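Local coordinates for protein endolysin (PDB 3QAY) that probably cuts the amide bond joining glycan strands to peptide stems in clostridial cell-wall peptidoglycan, through a zinc-dependent amidase domain, at residues V25-Y30 with L84-S89; Q92-E97 with V119-G124; K3-V8 with D50-P55; D114-V119 with E164-L169. All coordinates share one frame; numbering follows the deposited sequence.

Contact 1 of 4, residues V25-Y30 with L84-S89. With ZN (zinc ion), chain E.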
# COMPACT_ATOMS: atom_id res chain seq x y z
N VAL A 25 6.21 -9.70 11.25
CA VAL A 25 6.35 -8.25 11.32
C VAL A 25 4.97 -7.64 11.48
O VAL A 25 3.97 -8.21 11.03
CB VAL A 25 7.05 -7.69 10.06
CG1 VAL A 25 6.18 -7.92 8.82
CG2 VAL A 25 7.40 -6.20 10.25
N ASN A 26 4.89 -6.49 12.16
CA ASN A 26 3.61 -5.79 12.27
C ASN A 26 3.34 -5.06 10.96
O ASN A 26 4.20 -4.35 10.44
CB ASN A 26 3.60 -4.82 13.44
CG ASN A 26 2.23 -4.25 13.71
OD1 ASN A 26 1.39 -4.86 14.40
ND2 ASN A 26 1.97 -3.07 13.17
N GLU A 27 2.13 -5.25 10.43
CA GLU A 27 1.75 -4.67 9.15
C GLU A 27 1.80 -3.14 9.19
O GLU A 27 2.45 -2.52 8.35
CB GLU A 27 0.35 -5.14 8.75
CG GLU A 27 -0.27 -4.36 7.61
CD GLU A 27 -1.66 -4.84 7.25
OE1 GLU A 27 -2.23 -5.68 7.98
OE2 GLU A 27 -2.18 -4.35 6.23
N TYR A 28 1.12 -2.55 10.17
CA TYR A 28 1.07 -1.09 10.29
C TYR A 28 2.46 -0.47 10.38
O TYR A 28 2.76 0.48 9.65
CB TYR A 28 0.22 -0.68 11.49
CG TYR A 28 0.27 0.80 11.81
CD1 TYR A 28 -0.52 1.71 11.13
CD2 TYR A 28 1.11 1.28 12.82
CE1 TYR A 28 -0.48 3.07 11.43
CE2 TYR A 28 1.16 2.63 13.12
CZ TYR A 28 0.37 3.52 12.43
OH TYR A 28 0.42 4.86 12.74
N GLN A 29 3.29 -1.01 11.26
CA GLN A 29 4.64 -0.50 11.48
C GLN A 29 5.49 -0.61 10.21
O GLN A 29 6.17 0.35 9.85
CB GLN A 29 5.34 -1.21 12.65
CG GLN A 29 4.70 -1.00 14.03
CD GLN A 29 4.74 0.45 14.53
OE1 GLN A 29 5.61 1.24 14.12
NE2 GLN A 29 3.80 0.81 15.39
N TYR A 30 5.46 -1.76 9.54
CA TYR A 30 6.22 -1.92 8.29
C TYR A 30 5.82 -0.84 7.28
O TYR A 30 6.68 -0.14 6.74
CB TYR A 30 6.03 -3.31 7.65
CG TYR A 30 6.86 -3.46 6.39
CD1 TYR A 30 8.20 -3.80 6.47
CD2 TYR A 30 6.33 -3.20 5.13
CE1 TYR A 30 8.99 -3.92 5.33
CE2 TYR A 30 7.10 -3.31 3.98
CZ TYR A 30 8.43 -3.67 4.09
OH TYR A 30 9.21 -3.77 2.96
N LEU A 84 -1.14 1.17 1.36
CA LEU A 84 -0.17 0.13 1.64
C LEU A 84 -0.69 -0.80 2.72
O LEU A 84 -1.07 -0.35 3.82
CB LEU A 84 1.16 0.75 2.10
CG LEU A 84 1.86 1.64 1.07
CD1 LEU A 84 3.15 2.21 1.66
CD2 LEU A 84 2.15 0.85 -0.19
N HIS A 85 -0.72 -2.08 2.38
CA HIS A 85 -1.05 -3.16 3.30
C HIS A 85 -0.03 -4.28 3.20
O HIS A 85 0.81 -4.32 2.30
CB HIS A 85 -2.44 -3.73 2.97
CG HIS A 85 -3.57 -2.82 3.36
ND1 HIS A 85 -4.30 -2.99 4.51
CD2 HIS A 85 -4.08 -1.73 2.74
CE1 HIS A 85 -5.22 -2.05 4.59
NE2 HIS A 85 -5.11 -1.27 3.53
N LEU A 86 -0.10 -5.18 4.19
CA LEU A 86 0.53 -6.48 4.12
C LEU A 86 -0.59 -7.49 4.31
O LEU A 86 -1.60 -7.20 4.98
CB LEU A 86 1.60 -6.65 5.19
CG LEU A 86 2.91 -5.85 5.09
CD1 LEU A 86 3.89 -6.28 6.17
CD2 LEU A 86 3.56 -5.98 3.72
N ASN A 87 -0.41 -8.66 3.71
CA ASN A 87 -1.42 -9.70 3.73
C ASN A 87 -1.22 -10.61 4.93
O ASN A 87 -0.23 -10.49 5.66
CB ASN A 87 -1.35 -10.51 2.42
CG ASN A 87 -2.71 -10.83 1.84
OD1 ASN A 87 -3.67 -11.11 2.57
ND2 ASN A 87 -2.81 -10.80 0.51
N ALA A 88 -2.18 -11.51 5.13
CA ALA A 88 -2.10 -12.50 6.18
C ALA A 88 -3.04 -13.66 5.88
O ALA A 88 -4.05 -13.49 5.20
CB ALA A 88 -2.47 -11.86 7.52
N SER A 89 -2.68 -14.84 6.36
CA SER A 89 -3.55 -16.00 6.29
C SER A 89 -3.33 -16.81 7.56
O SER A 89 -3.64 -16.33 8.66
CB SER A 89 -3.26 -16.81 5.01
OG SER A 89 -1.95 -17.36 5.01
ZN ZN E . -4.23 -4.44 5.89
O HOH W 1 -6.65 -4.62 5.72

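Contact 2 of 4, residues Q92-E97 with V119-G124. With PO4 (phosphate ion), chain H.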
# COMPACT_ATOMS: atom_id res chain seq x y z
N GLN A 92 0.85 -19.93 5.74
CA GLN A 92 1.19 -20.64 4.50
C GLN A 92 1.00 -19.78 3.25
O GLN A 92 1.70 -19.96 2.26
CB GLN A 92 0.37 -21.92 4.39
CG GLN A 92 0.59 -22.92 5.53
CD GLN A 92 2.00 -23.50 5.56
OE1 GLN A 92 2.67 -23.61 4.53
NE2 GLN A 92 2.44 -23.89 6.75
N GLY A 93 0.05 -18.85 3.29
CA GLY A 93 -0.14 -17.91 2.20
C GLY A 93 1.09 -17.04 2.00
O GLY A 93 1.76 -16.68 2.96
N LYS A 94 1.40 -16.74 0.75
CA LYS A 94 2.55 -15.90 0.43
C LYS A 94 2.36 -15.17 -0.89
O LYS A 94 1.54 -15.56 -1.71
CB LYS A 94 3.84 -16.74 0.38
CG LYS A 94 3.92 -17.74 -0.77
CD LYS A 94 5.27 -18.44 -0.76
CE LYS A 94 5.32 -19.60 -1.73
NZ LYS A 94 4.51 -20.73 -1.24
N GLY A 95 3.14 -14.10 -1.07
CA GLY A 95 3.17 -13.38 -2.33
C GLY A 95 2.52 -12.02 -2.31
O GLY A 95 2.04 -11.55 -1.27
N SER A 96 2.49 -11.40 -3.49
CA SER A 96 2.01 -10.05 -3.67
C SER A 96 0.69 -10.05 -4.42
O SER A 96 0.41 -10.94 -5.21
CB SER A 96 3.03 -9.23 -4.45
OG SER A 96 4.29 -9.29 -3.83
N GLU A 97 -0.08 -9.00 -4.18
CA GLU A 97 -1.44 -8.90 -4.66
C GLU A 97 -1.84 -7.43 -4.64
O GLU A 97 -1.48 -6.71 -3.71
CB GLU A 97 -2.27 -9.73 -3.69
CG GLU A 97 -3.74 -9.68 -3.81
CD GLU A 97 -4.35 -10.70 -2.88
OE1 GLU A 97 -4.98 -10.30 -1.88
OE2 GLU A 97 -4.15 -11.90 -3.13
N VAL A 119 10.19 -11.00 -7.39
CA VAL A 119 10.75 -11.43 -6.10
C VAL A 119 9.78 -12.30 -5.30
O VAL A 119 10.18 -13.32 -4.72
CB VAL A 119 11.13 -10.20 -5.25
CG1 VAL A 119 11.61 -10.62 -3.88
CG2 VAL A 119 12.19 -9.37 -5.99
N PHE A 120 8.52 -11.90 -5.26
CA PHE A 120 7.47 -12.64 -4.56
C PHE A 120 6.62 -13.45 -5.54
O PHE A 120 6.73 -13.30 -6.76
CB PHE A 120 6.55 -11.65 -3.83
CG PHE A 120 7.26 -10.77 -2.85
CD1 PHE A 120 7.52 -11.21 -1.57
CD2 PHE A 120 7.69 -9.50 -3.22
CE1 PHE A 120 8.19 -10.41 -0.66
CE2 PHE A 120 8.36 -8.69 -2.32
CZ PHE A 120 8.61 -9.14 -1.04
N LYS A 121 5.76 -14.31 -5.00
CA LYS A 121 4.75 -14.97 -5.81
C LYS A 121 3.77 -13.92 -6.33
O LYS A 121 3.23 -13.14 -5.55
CB LYS A 121 3.99 -16.00 -4.97
CG LYS A 121 2.83 -16.67 -5.70
CD LYS A 121 2.02 -17.52 -4.74
CE LYS A 121 1.00 -18.36 -5.46
NZ LYS A 121 1.61 -19.55 -6.12
N ASN A 122 3.55 -13.89 -7.64
CA ASN A 122 2.55 -12.99 -8.23
C ASN A 122 1.16 -13.60 -8.08
O ASN A 122 0.78 -14.47 -8.86
CB ASN A 122 2.86 -12.71 -9.70
CG ASN A 122 1.94 -11.65 -10.31
OD1 ASN A 122 0.90 -11.29 -9.74
ND2 ASN A 122 2.34 -11.13 -11.47
N ARG A 123 0.42 -13.15 -7.07
CA ARG A 123 -0.95 -13.63 -6.83
C ARG A 123 -1.96 -13.01 -7.80
O ARG A 123 -3.08 -13.51 -7.91
CB ARG A 123 -1.38 -13.36 -5.38
CG ARG A 123 -0.50 -14.04 -4.34
CD ARG A 123 -0.74 -13.48 -2.93
NE ARG A 123 -2.08 -13.78 -2.42
CZ ARG A 123 -2.47 -14.93 -1.90
NH1 ARG A 123 -1.62 -15.96 -1.78
NH2 ARG A 123 -3.72 -15.07 -1.48
N GLY A 124 -1.57 -11.93 -8.47
CA GLY A 124 -2.40 -11.28 -9.49
C GLY A 124 -3.19 -10.07 -8.98
O GLY A 124 -3.43 -9.93 -7.79
P PO4 H . 3.67 -19.10 -9.26
O1 PO4 H . 3.97 -19.27 -7.78
O2 PO4 H . 3.77 -20.45 -9.95
O3 PO4 H . 2.29 -18.53 -9.48
O4 PO4 H . 4.70 -18.17 -9.85
O HOH W 2 -5.49 -12.53 -0.49

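Contact 3 of 4, residues K3-V8 with D50-P55. With PO4 (phosphate ion), chain G.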
# COMPACT_ATOMS: atom_id res chain seq x y z
N LYS A 3 0.44 13.82 -9.25
CA LYS A 3 0.30 14.03 -7.81
C LYS A 3 -0.27 12.76 -7.18
O LYS A 3 -1.38 12.34 -7.52
CB LYS A 3 -0.60 15.23 -7.50
CG LYS A 3 -0.52 15.68 -6.04
CD LYS A 3 -1.45 16.84 -5.73
CE LYS A 3 -1.31 17.25 -4.27
NZ LYS A 3 -2.19 18.40 -3.89
N ILE A 4 0.48 12.16 -6.26
CA ILE A 4 0.17 10.83 -5.75
C ILE A 4 -0.10 10.89 -4.26
O ILE A 4 0.60 11.58 -3.51
CB ILE A 4 1.32 9.83 -6.03
CG1 ILE A 4 1.65 9.79 -7.52
CG2 ILE A 4 0.94 8.43 -5.57
CD1 ILE A 4 2.80 8.83 -7.87
N CYS A 5 -1.11 10.16 -3.82
CA CYS A 5 -1.41 10.05 -2.40
C CYS A 5 -1.08 8.65 -1.95
O CYS A 5 -1.49 7.69 -2.60
CB CYS A 5 -2.89 10.32 -2.13
SG CYS A 5 -3.35 10.25 -0.37
N ILE A 6 -0.31 8.53 -0.87
CA ILE A 6 -0.03 7.24 -0.26
C ILE A 6 -0.67 7.23 1.12
O ILE A 6 -0.30 8.03 1.98
CB ILE A 6 1.48 6.96 -0.10
CG1 ILE A 6 2.19 6.98 -1.45
CG2 ILE A 6 1.72 5.61 0.57
CD1 ILE A 6 3.71 6.92 -1.34
N THR A 7 -1.65 6.34 1.33
CA THR A 7 -2.19 6.12 2.65
C THR A 7 -1.57 4.86 3.25
O THR A 7 -1.30 3.90 2.53
CB THR A 7 -3.72 5.98 2.64
OG1 THR A 7 -4.11 4.90 1.80
CG2 THR A 7 -4.37 7.26 2.15
N VAL A 8 -1.32 4.89 4.56
CA VAL A 8 -0.92 3.70 5.29
C VAL A 8 -2.17 3.08 5.88
O VAL A 8 -2.93 3.75 6.59
CB VAL A 8 0.09 4.04 6.40
CG1 VAL A 8 0.28 2.86 7.35
CG2 VAL A 8 1.43 4.47 5.78
N ASP A 50 2.00 13.02 -1.30
CA ASP A 50 1.58 13.23 0.08
C ASP A 50 1.36 11.88 0.72
O ASP A 50 0.69 11.02 0.16
CB ASP A 50 0.25 14.00 0.13
CG ASP A 50 0.37 15.43 -0.32
OD1 ASP A 50 1.48 16.00 -0.21
OD2 ASP A 50 -0.65 15.98 -0.78
N VAL A 51 1.93 11.71 1.91
CA VAL A 51 1.75 10.49 2.68
C VAL A 51 0.72 10.77 3.77
O VAL A 51 0.86 11.74 4.52
CB VAL A 51 3.07 10.03 3.32
CG1 VAL A 51 2.82 8.85 4.25
CG2 VAL A 51 4.08 9.67 2.24
N ILE A 52 -0.31 9.93 3.84
CA ILE A 52 -1.36 10.06 4.85
C ILE A 52 -1.32 8.88 5.79
O ILE A 52 -1.55 7.75 5.39
CB ILE A 52 -2.78 10.11 4.22
CG1 ILE A 52 -2.89 11.24 3.19
CG2 ILE A 52 -3.85 10.27 5.30
CD1 ILE A 52 -2.63 12.60 3.75
N ILE A 53 -1.00 9.14 7.06
CA ILE A 53 -0.98 8.11 8.08
C ILE A 53 -1.90 8.57 9.20
O ILE A 53 -1.87 9.74 9.60
CB ILE A 53 0.44 7.88 8.64
CG1 ILE A 53 1.43 7.70 7.48
CG2 ILE A 53 0.46 6.66 9.55
CD1 ILE A 53 2.86 7.35 7.90
N CYS A 54 -2.74 7.67 9.69
CA CYS A 54 -3.67 8.00 10.76
C CYS A 54 -2.92 8.42 12.02
O CYS A 54 -1.87 7.85 12.33
CB CYS A 54 -4.58 6.82 11.07
SG CYS A 54 -5.82 6.53 9.81
N PRO A 55 -3.45 9.41 12.75
CA PRO A 55 -2.89 9.71 14.05
C PRO A 55 -2.92 8.46 14.91
O PRO A 55 -3.84 7.64 14.78
CB PRO A 55 -3.83 10.78 14.62
CG PRO A 55 -4.63 11.27 13.48
CD PRO A 55 -4.66 10.21 12.46
P PO4 G . 4.71 13.89 3.19
O1 PO4 G . 4.72 13.81 4.69
O2 PO4 G . 5.40 12.67 2.64
O3 PO4 G . 3.29 14.00 2.69
O4 PO4 G . 5.45 15.13 2.73
O HOH W 3 -1.30 18.48 -1.47

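Contact 4 of 4, residues D114-V119 with E164-L169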
# COMPACT_ATOMS: atom_id res chain seq x y z
N ASP A 114 3.36 -7.56 -11.53
CA ASP A 114 4.44 -8.15 -12.32
C ASP A 114 5.80 -7.79 -11.74
O ASP A 114 6.69 -8.65 -11.68
CB ASP A 114 4.35 -7.73 -13.78
CG ASP A 114 3.31 -8.51 -14.56
OD1 ASP A 114 2.93 -9.62 -14.12
OD2 ASP A 114 2.89 -8.02 -15.62
N LYS A 115 5.97 -6.54 -11.32
CA LYS A 115 7.23 -6.09 -10.74
C LYS A 115 7.53 -6.77 -9.41
O LYS A 115 8.59 -7.36 -9.23
CB LYS A 115 7.26 -4.56 -10.61
CG LYS A 115 7.58 -3.85 -11.92
CD LYS A 115 9.01 -4.13 -12.36
CE LYS A 115 9.32 -3.54 -13.71
NZ LYS A 115 10.77 -3.65 -14.03
N LEU A 116 6.58 -6.71 -8.48
CA LEU A 116 6.72 -7.46 -7.23
C LEU A 116 6.91 -8.96 -7.52
O LEU A 116 7.66 -9.63 -6.81
CB LEU A 116 5.51 -7.23 -6.32
CG LEU A 116 5.43 -5.83 -5.69
CD1 LEU A 116 4.07 -5.58 -5.06
CD2 LEU A 116 6.53 -5.64 -4.65
N GLY A 117 6.26 -9.45 -8.57
CA GLY A 117 6.35 -10.85 -9.00
C GLY A 117 7.75 -11.33 -9.35
O GLY A 117 7.99 -12.54 -9.41
N THR A 118 8.66 -10.40 -9.58
CA THR A 118 10.06 -10.72 -9.81
C THR A 118 10.77 -11.27 -8.56
O THR A 118 11.82 -11.91 -8.67
CB THR A 118 10.81 -9.47 -10.31
OG1 THR A 118 11.99 -9.86 -11.02
CG2 THR A 118 11.17 -8.57 -9.14
N VAL A 119 10.19 -11.00 -7.39
CA VAL A 119 10.75 -11.43 -6.10
C VAL A 119 9.78 -12.30 -5.30
O VAL A 119 10.18 -13.32 -4.72
CB VAL A 119 11.13 -10.20 -5.25
CG1 VAL A 119 11.61 -10.62 -3.88
CG2 VAL A 119 12.19 -9.37 -5.99
N GLU A 164 13.69 0.39 -0.02
CA GLU A 164 14.04 0.94 -1.33
C GLU A 164 13.81 -0.06 -2.45
O GLU A 164 13.35 0.30 -3.53
CB GLU A 164 15.50 1.37 -1.30
CG GLU A 164 16.11 1.87 -2.59
CD GLU A 164 17.54 2.29 -2.36
OE1 GLU A 164 18.46 1.53 -2.71
OE2 GLU A 164 17.72 3.37 -1.76
N GLY A 165 14.15 -1.32 -2.18
CA GLY A 165 13.93 -2.40 -3.13
C GLY A 165 12.46 -2.66 -3.41
O GLY A 165 12.08 -2.88 -4.56
N ILE A 166 11.64 -2.66 -2.36
CA ILE A 166 10.19 -2.79 -2.51
C ILE A 166 9.61 -1.57 -3.22
O ILE A 166 8.81 -1.70 -4.15
CB ILE A 166 9.49 -2.95 -1.14
CG1 ILE A 166 9.80 -4.31 -0.53
CG2 ILE A 166 7.96 -2.76 -1.28
CD1 ILE A 166 8.86 -5.41 -0.98
N ALA A 167 10.03 -0.38 -2.77
CA ALA A 167 9.58 0.88 -3.35
C ALA A 167 9.87 0.94 -4.86
O ALA A 167 8.99 1.28 -5.65
CB ALA A 167 10.25 2.06 -2.64
N LYS A 168 11.09 0.59 -5.24
CA LYS A 168 11.49 0.67 -6.64
C LYS A 168 10.59 -0.18 -7.53
O LYS A 168 10.23 0.24 -8.63
CB LYS A 168 12.96 0.25 -6.81
CG LYS A 168 13.52 0.46 -8.22
CD LYS A 168 15.02 0.10 -8.28
CE LYS A 168 15.59 0.25 -9.70
NZ LYS A 168 16.61 -0.81 -10.02
N LEU A 169 10.21 -1.37 -7.05
CA LEU A 169 9.36 -2.27 -7.83
C LEU A 169 7.95 -1.70 -8.01
O LEU A 169 7.38 -1.76 -9.10
CB LEU A 169 9.30 -3.66 -7.18
CG LEU A 169 10.59 -4.49 -7.24
CD1 LEU A 169 10.42 -5.81 -6.48
CD2 LEU A 169 10.99 -4.76 -8.69

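Contact 1 of 4, residues V25-Y30 with L84-S89
Glu27, in the first turn of helix 27-44, sits over Leu86 near the C-terminal end of strand 80-87, with 5.5 Å between the Glu27 CA and Leu86 CA atoms. Its side chain leaves with CG anti to the backbone N (chi1 167°) and stays extended, which carries the carboxylate across the strand to the metal. On the way, the side chains of Glu27 and Leu86 run alongside in opposite senses, Glu27 CG lying 3.8 Å from Leu86 CB. Glu27 OE2 then does double duty, binding zinc at 2.1 Å and accepting a hydrogen bond from Leu86 N at 3.0 Å, the donor approaching from above the carboxylate plane (57° out of it). Glu27 OE1 is taken up by Ala21 N, so both oxygens are held. This is the zinc site of the amidase alpha/beta fold, built where a strand end meets the start of a helix: His85 ND1 coordinates the metal at 2.0 Å, His10 supplies a further ligand, and water 1 lies 2.4 Å from the zinc ion. As a second-shell partner, Glu83 hydrogen-bonds His85 NE2 and steadies the imidazole from its far side. The apolar half of the contact belongs to Leu86, whose CD1 lies 3.9 Å from Val25 CG1 and 3.9 Å from Tyr30 CB, crossing both side chains at about a right angle.

Contact 2 of 4, residues Q92-E97 with V119-G124
Gly95 and Ser96, near the start of strand 96-100, run beside Lys121 and Asn122, the touching parts heading the same way but diverging by 46°, with a single parallel bridge between Ser96 and Asn122. The pairing closes a beta-alpha-beta unit, in which helix 103-116 links strand 96-100 to strand 122-127 at the edge of the sheet. Two backbone bonds fix the register: Ser96 N to Lys121 O at 2.8 Å, and Arg123 N to Ser96 O at 2.9 Å. Lacking a side chain, Gly95 lets its CA come within 3.2 Å of Lys121 O.

Arg123 provides most of the side-chain chemistry. A bend at chi3 (66°) brings its guanidinium edge-on to Lys94 and Glu97 of 92-97. Arg123 NE forms a salt bridge to Glu97 OE2 at 2.9 Å, in the guanidinium plane but above the plane of the carboxylate, the carboxylate and guanidinium planes being 44° apart. Arg123 NH1 donates to Lys94 O at 3.2 Å, from above that carbonyl plane. Water 2 closes the ring by accepting from Arg123 NH2 and donating to Glu97 OE1. Since Glu97 OE2 also meets Lys126, this carboxylate is shared between two cations, an arrangement that would probably favour its ionised form. Gly124 O, by contrast, is buried here without a partner in the model. Ser96 OG hydrogen-bonds Ser146 O and packs 3.3 Å from Phe120 CB. At the exposed side, Lys121 NZ hydrogen-bonds O1 of a phosphate ion, probably from the crystallisation liquor, at 2.9 Å.

Contact 3 of 4, residues K3-V8 with D50-P55
Ile52 lies against Thr7 and Cys5 of the neighbouring strand. Ile52 CB is 3.9 Å from Thr7 CG2. The longer branch, set beside the backbone N (chi1 -56°), brings Ile52 CG1 to 3.7 Å from Cys5 SG. A chi2 of -59° then swings CD1 away from Cys5, and Tyr68 of helix 64-75 packs on the side chain. Beneath it, Ile52 N donates to Ile6 O at 2.7 Å and Ile52 O accepts from Val8 N at 3.0 Å; Asp50 bonds in the same manner to Ile4 O and Ile6 N. These bonds join the two parallel strands of a beta-alpha-beta unit, strand 3-8, helix 27-44 and strand 48-52, the axes of 3-8 and 50-52 being 22° apart. On the other face of the sheet, beside Val51, Ile6 is covered by Leu38 of helix 27-44. Farther along, Val8 CG2 meets Ile53 CG1 at 3.7 Å. At the start of the pair, water 3 accepts from Lys3 NZ and donates to Asp50 OD2, bridging charges too far apart for a salt bridge; Lys3 NZ also hydrogen-bonds Gly76 O, and Asp50 OD2 the hydroxyl of Tyr78. On the outer edge, Val51 N hydrogen-bonds O3 of a phosphate ion at 2.8 Å, and Arg43 binds the same ion.

Contact 4 of 4, residues D114-V119 with E164-L169
Leu169 reaches from helix 152-175 toward the C-terminal part of helix 103-116 and the turn after it, a contact in the alpha/beta amidase fold made mainly by apolar side chains. A chi1 of -70° sets CG opposite its own carbonyl carbon, and the near-trans chi2 of 176° projects the isopropyl fork over the turn formed by residues 115 to 119. Leu169 CD1 lies 4.1 Å from Leu116 CA and 4.0 Å from Val119 CG2, crossing the valine at about a right angle. Leu169 CD2 faces the methyl of Thr118, although that methyl is too close to Lys115 O in the model and its exact place is doubtful.

Lys115 divides its side chain between two tasks. The aliphatic root packs on the Leu169 carbonyl, Lys115 CB standing 3.2 Å from Leu169 O. A bend at chi2 (-67°) then leads the rest of the chain away, and Lys115 NZ finishes in a salt bridge with Glu172 and a hydrogen bond to Asn178. Leu116 faces inward instead, where Ile166 also meets Tyr30 and Leu34 of helix 27-44. Of the two Leu116 methyls, CD2 makes the contact: Leu116 CD2 touches Leu169 CB at 4.2 Å and Ile166 CD1 at 4.4 Å.

The four contacts show how chemistry follows position in one alpha/beta domain. Contact 1 is the buried one, with metal ligation and leucine packing; contacts 2, 3 and 4 are only partly buried. Contacts 2 and 3 each close a beta-alpha-beta unit at opposite edges of the same sheet, but contact 3 relies on a regular backbone ladder, whereas contact 2 has a short bridge reinforced by charged side chains. Contact 4 joins helices by apolar contact and shares Val119 with contact 2. Links run between them: Thr7 O of contact 3 probably bonds Leu84 N of contact 1, and Ile166 of contact 4 packs on both Tyr30 of contact 1 and Phe120 of contact 2.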